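Long-range contacts in phosphoenolpyruvate--protein phosphotransferase (Escherichia coli, PDB 5T12), which probably passes the phosphoryl group of phosphoenolpyruvate to the carrier protein NPr in the nitrogen-metabolic phosphotransferase system, this chain being its enzyme I N-terminal-type domain: residues L38-L43 against E88-V93; N148-R153 against A167-D172. The protein carries 1 engineered substitution. One frame throughout, in Å; residues are numbered along the deposited sequence.

Interaction 1: L38-L43 against E88-V93; sequences LERERL and ELFAEV
Arg40 and Leu43 on helix 36-61 meet Leu89, Phe90 and Val93 on helix 83-94 in a nearly antiparallel helix-helix packing, part of the all-helical subdomain of the enzyme I N-terminal domain (EIN). The axes of the two short segments come within 10.0 Å and run at 156° to each other, and the contact is carried almost wholly by side chains. Its centrepiece is a CH-pi interaction. The aliphatic part of Arg40 lies across one face of the Phe90 ring at about a right angle, with CG 3.6 Å from the ring centroid and almost directly over it, while CB and CD cover its rim on that face. Phe90 holds its CG beside the backbone N (chi1 -81°), which brings the ring toward the other helix although its CB does not point there. The Arg40 chain bends at chi3 while still over the ring, and NH1 goes on to a salt bridge with Asp94, just past the second segment. An alanine in place of Phe90 would probably leave the methylenes of Arg40 without their cover and its guanidinium freer to swing away from Asp94. Leu43 comes to the ring differently, its CB lying at the edge, 4.2 Å from Phe90 CE1. On the buried side, helix 99-115 closes over the seam through Ala99 and Val103 against Leu43 and Val106 against Leu89. Glu39 turns its buried carboxylate away from helix 83-94; OE1 lies 2.7 Å from Arg42 NH1 in a salt bridge and also accepts a hydrogen bond from the backbone N of Ala99. Val93 divides its two methyls between partners: CG1 lies 3.9 Å from Glu39 CB and as far from Arg40 CG, while CG2 packs 3.6 Å from Leu43 CD1.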
# COMPACT_ATOMS: atom_id res chain seq x y z
N LEU A 38 -28.31 -0.10 1.92
CA LEU A 38 -27.13 0.37 2.64
C LEU A 38 -25.85 -0.10 1.96
O LEU A 38 -24.91 0.69 1.77
CB LEU A 38 -27.17 -0.11 4.09
CG LEU A 38 -25.89 0.06 4.90
CD1 LEU A 38 -25.53 1.53 5.06
CD2 LEU A 38 -26.02 -0.61 6.26
N GLU A 39 -25.78 -1.38 1.59
CA GLU A 39 -24.58 -1.91 0.96
C GLU A 39 -24.27 -1.20 -0.36
O GLU A 39 -23.10 -1.01 -0.71
CB GLU A 39 -24.71 -3.41 0.73
CG GLU A 39 -24.89 -4.21 2.01
CD GLU A 39 -23.75 -4.00 3.00
OE1 GLU A 39 -22.60 -3.78 2.56
OE2 GLU A 39 -24.01 -4.04 4.22
N ARG A 40 -25.31 -0.79 -1.10
CA ARG A 40 -25.08 -0.01 -2.30
C ARG A 40 -24.58 1.39 -1.96
O ARG A 40 -23.74 1.95 -2.68
CB ARG A 40 -26.36 0.07 -3.13
CG ARG A 40 -26.68 -1.21 -3.89
CD ARG A 40 -27.85 -1.00 -4.84
NE ARG A 40 -29.12 -0.86 -4.14
CZ ARG A 40 -29.97 -1.86 -3.92
NH1 ARG A 40 -29.69 -3.08 -4.36
NH2 ARG A 40 -31.11 -1.64 -3.27
N GLU A 41 -25.07 1.97 -0.86
CA GLU A 41 -24.60 3.28 -0.45
C GLU A 41 -23.17 3.23 0.06
O GLU A 41 -22.39 4.17 -0.14
CB GLU A 41 -25.53 3.86 0.62
CG GLU A 41 -26.90 4.27 0.09
CD GLU A 41 -27.86 4.67 1.19
OE1 GLU A 41 -27.50 4.55 2.38
OE2 GLU A 41 -28.99 5.10 0.87
N ARG A 42 -22.79 2.13 0.72
CA ARG A 42 -21.41 1.97 1.15
C ARG A 42 -20.46 1.80 -0.03
O ARG A 42 -19.30 2.22 0.04
CB ARG A 42 -21.28 0.76 2.08
CG ARG A 42 -22.06 0.87 3.38
CD ARG A 42 -21.92 -0.42 4.17
NE ARG A 42 -20.52 -0.74 4.43
CZ ARG A 42 -20.05 -1.97 4.54
NH1 ARG A 42 -20.86 -3.01 4.41
NH2 ARG A 42 -18.76 -2.17 4.78
N LEU A 43 -20.94 1.20 -1.12
CA LEU A 43 -20.10 0.99 -2.29
C LEU A 43 -19.88 2.28 -3.07
O LEU A 43 -18.75 2.56 -3.50
CB LEU A 43 -20.71 -0.08 -3.20
CG LEU A 43 -20.34 -1.52 -2.83
CD1 LEU A 43 -21.27 -2.50 -3.52
CD2 LEU A 43 -18.90 -1.80 -3.21
N GLU A 88 -21.52 -3.73 -12.07
CA GLU A 88 -21.00 -5.05 -11.74
C GLU A 88 -21.05 -5.30 -10.24
O GLU A 88 -21.33 -6.41 -9.79
CB GLU A 88 -19.56 -5.20 -12.25
CG GLU A 88 -19.42 -5.23 -13.77
CD GLU A 88 -20.03 -6.47 -14.39
OE1 GLU A 88 -21.26 -6.50 -14.59
OE2 GLU A 88 -19.28 -7.42 -14.69
N LEU A 89 -20.77 -4.26 -9.44
CA LEU A 89 -20.80 -4.39 -7.99
C LEU A 89 -22.22 -4.45 -7.46
O LEU A 89 -22.50 -5.17 -6.50
CB LEU A 89 -20.02 -3.24 -7.35
CG LEU A 89 -18.54 -3.15 -7.69
CD1 LEU A 89 -17.98 -1.78 -7.35
CD2 LEU A 89 -17.75 -4.23 -6.97
N PHE A 90 -23.14 -3.69 -8.07
CA PHE A 90 -24.53 -3.73 -7.62
C PHE A 90 -25.20 -5.05 -7.97
O PHE A 90 -26.12 -5.48 -7.27
CB PHE A 90 -25.32 -2.57 -8.23
CG PHE A 90 -25.14 -1.26 -7.51
CD1 PHE A 90 -24.15 -1.11 -6.55
CD2 PHE A 90 -25.96 -0.18 -7.79
CE1 PHE A 90 -23.98 0.09 -5.89
CE2 PHE A 90 -25.81 1.02 -7.12
CZ PHE A 90 -24.81 1.16 -6.17
N ALA A 91 -24.74 -5.71 -9.03
CA ALA A 91 -25.29 -7.01 -9.39
C ALA A 91 -25.01 -8.06 -8.32
O ALA A 91 -25.82 -8.97 -8.12
CB ALA A 91 -24.73 -7.47 -10.74
N GLU A 92 -23.88 -7.94 -7.63
CA GLU A 92 -23.58 -8.85 -6.53
C GLU A 92 -24.36 -8.49 -5.27
O GLU A 92 -24.66 -9.38 -4.47
CB GLU A 92 -22.08 -8.87 -6.25
CG GLU A 92 -21.26 -9.53 -7.35
CD GLU A 92 -21.55 -11.01 -7.49
OE1 GLU A 92 -21.85 -11.66 -6.47
OE2 GLU A 92 -21.49 -11.53 -8.63
N VAL A 93 -24.68 -7.21 -5.08
CA VAL A 93 -25.47 -6.81 -3.92
C VAL A 93 -26.90 -7.33 -4.04
O VAL A 93 -27.50 -7.77 -3.05
CB VAL A 93 -25.44 -5.28 -3.76
CG1 VAL A 93 -26.27 -4.85 -2.55
CG2 VAL A 93 -24.02 -4.79 -3.62

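Interaction 2: N148-R153 against A167-D172; sequences NAWPER and AELPQD
Trp150 lays one face of its indole on the Pro170 ring, the two side chains coming from opposite directions. Pro170 CD stands over the six-membered ring, 3.6 Å from its centroid and 13° off the normal, a well-centred CH-pi contact; Pro170 CG extends it, 3.7 Å from Trp150 CE3. With CB already directed at the other loop, CG anti to the carbonyl carbon (chi1 -49°) carries the indole over Pro170. Leu169 adds a looser touch, CD2 4.2 Å from Trp150 NE1. Farther along, Arg153 passes its guanidinium over the carbonyl of Asp172, with Asp172 O off-centre above the plane and 3.5 Å from Arg153 NE, too poorly angled for a hydrogen bond. The guanidinium is also tethered to the preceding residue: Arg153 NH1 donates to Glu152 O at 3.3 Å, straight at the hydrogen (172°) and with the oxygen in the guanidinium plane, though the donor stands well above the carbonyl plane.

The next shell holds the second loop to helix 126-140. Arg135 NH1 donates to the carbonyls of Ala167 and Leu169, Gln134 NE2 bonds Glu168 OE2, and Phe138 packs on both Trp150 and Pro170. Trp17 of strand 11-18 meets Trp150 edge-to-face. The two loops lead into the adjacent parallel strands 154-158 and 174-179, joined through helix 163-166 as a beta-alpha-beta unit, so the contact ties their entrances together beside helix 126-140.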
# COMPACT_ATOMS: atom_id res chain seq x y z
N ASN A 148 -7.67 0.96 13.35
CA ASN A 148 -6.50 1.79 13.61
C ASN A 148 -5.43 1.01 14.36
O ASN A 148 -4.77 1.53 15.25
CB ASN A 148 -6.89 3.05 14.39
CG ASN A 148 -7.40 2.74 15.79
OD1 ASN A 148 -6.78 3.12 16.78
ND2 ASN A 148 -8.53 2.05 15.87
N ALA A 149 -5.25 -0.26 13.97
CA ALA A 149 -4.23 -1.11 14.57
C ALA A 149 -2.81 -0.65 14.26
O ALA A 149 -1.86 -1.26 14.77
CB ALA A 149 -4.41 -2.56 14.11
N TRP A 150 -2.64 0.40 13.46
CA TRP A 150 -1.33 0.93 13.14
C TRP A 150 -0.86 1.88 14.23
O TRP A 150 -1.67 2.50 14.92
CB TRP A 150 -1.37 1.67 11.80
CG TRP A 150 -2.02 0.90 10.69
CD1 TRP A 150 -1.51 -0.17 10.03
CD2 TRP A 150 -3.30 1.17 10.11
NE1 TRP A 150 -2.39 -0.60 9.07
CE2 TRP A 150 -3.50 0.21 9.09
CE3 TRP A 150 -4.30 2.12 10.34
CZ2 TRP A 150 -4.66 0.17 8.32
CZ3 TRP A 150 -5.45 2.08 9.57
CH2 TRP A 150 -5.62 1.11 8.57
N PRO A 151 0.46 2.01 14.41
CA PRO A 151 0.98 3.06 15.28
C PRO A 151 0.69 4.43 14.70
O PRO A 151 0.29 4.58 13.55
CB PRO A 151 2.49 2.77 15.33
CG PRO A 151 2.63 1.35 14.87
CD PRO A 151 1.52 1.13 13.89
N GLU A 152 0.91 5.46 15.53
CA GLU A 152 0.70 6.83 15.06
C GLU A 152 1.61 7.15 13.88
O GLU A 152 1.18 7.76 12.90
CB GLU A 152 0.93 7.82 16.20
CG GLU A 152 0.42 9.22 15.92
CD GLU A 152 0.65 10.16 17.08
OE1 GLU A 152 1.82 10.38 17.46
OE2 GLU A 152 -0.34 10.69 17.62
N ARG A 153 2.87 6.73 13.96
CA ARG A 153 3.80 6.75 12.85
C ARG A 153 4.58 5.44 12.88
O ARG A 153 4.93 4.95 13.96
CB ARG A 153 4.77 7.94 12.92
CG ARG A 153 4.11 9.30 12.82
CD ARG A 153 3.52 9.53 11.44
NE ARG A 153 3.27 10.95 11.19
CZ ARG A 153 2.16 11.59 11.54
NH1 ARG A 153 1.18 10.94 12.15
NH2 ARG A 153 2.02 12.88 11.27
N ALA A 167 -1.41 -0.78 -0.71
CA ALA A 167 -2.80 -0.37 -0.88
C ALA A 167 -3.63 -0.54 0.39
O ALA A 167 -4.72 0.03 0.47
CB ALA A 167 -3.44 -1.15 -2.03
N GLU A 168 -3.15 -1.30 1.37
CA GLU A 168 -3.85 -1.46 2.64
C GLU A 168 -3.13 -0.73 3.78
O GLU A 168 -3.19 -1.15 4.93
CB GLU A 168 -4.03 -2.94 2.99
CG GLU A 168 -2.79 -3.80 2.79
CD GLU A 168 -3.03 -5.26 3.16
OE1 GLU A 168 -3.53 -5.52 4.27
OE2 GLU A 168 -2.73 -6.14 2.33
N LEU A 169 -2.47 0.38 3.46
CA LEU A 169 -1.75 1.18 4.45
C LEU A 169 -2.19 2.64 4.36
O LEU A 169 -2.41 3.16 3.26
CB LEU A 169 -0.24 1.09 4.24
CG LEU A 169 0.41 -0.28 4.39
CD1 LEU A 169 1.90 -0.21 4.10
CD2 LEU A 169 0.16 -0.84 5.78
N PRO A 170 -2.33 3.31 5.50
CA PRO A 170 -2.62 4.76 5.48
C PRO A 170 -1.34 5.55 5.21
O PRO A 170 -0.30 5.29 5.80
CB PRO A 170 -3.16 5.03 6.89
CG PRO A 170 -2.50 3.99 7.74
CD PRO A 170 -2.35 2.76 6.87
N GLN A 171 -1.44 6.52 4.29
CA GLN A 171 -0.26 7.29 3.92
C GLN A 171 0.21 8.18 5.06
O GLN A 171 1.42 8.32 5.30
CB GLN A 171 -0.54 8.14 2.68
CG GLN A 171 0.55 9.17 2.39
CD GLN A 171 0.26 10.02 1.17
OE1 GLN A 171 -0.46 11.02 1.26
NE2 GLN A 171 0.81 9.63 0.04
N ASP A 172 -0.73 8.80 5.79
CA ASP A 172 -0.36 9.75 6.83
C ASP A 172 0.50 9.12 7.91
O ASP A 172 1.35 9.79 8.51
CB ASP A 172 -1.62 10.36 7.45
CG ASP A 172 -2.59 9.31 7.93
OD1 ASP A 172 -2.85 8.35 7.18
OD2 ASP A 172 -3.10 9.44 9.06

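Overall arrangement
The two contacts belong to different halves of the enzyme I N-terminal domain. Interaction 1 fastens two helices of the helical part, whereas interaction 2 joins loops of the alpha/beta part, in the sequence range of the mobile domain, which in relatives carries the phosphorylated histidine. Their centres are 26 Å apart and their nearest atoms about 14 Å, so they do not touch, and interaction 1 closes along the chain before interaction 2 opens. Interaction 1 lies about 24 Å from the centre of the chain, interaction 2 about 10 Å. In relatives of this enzyme the helical part docks the phosphocarrier protein; a similar role for NPr is likely here.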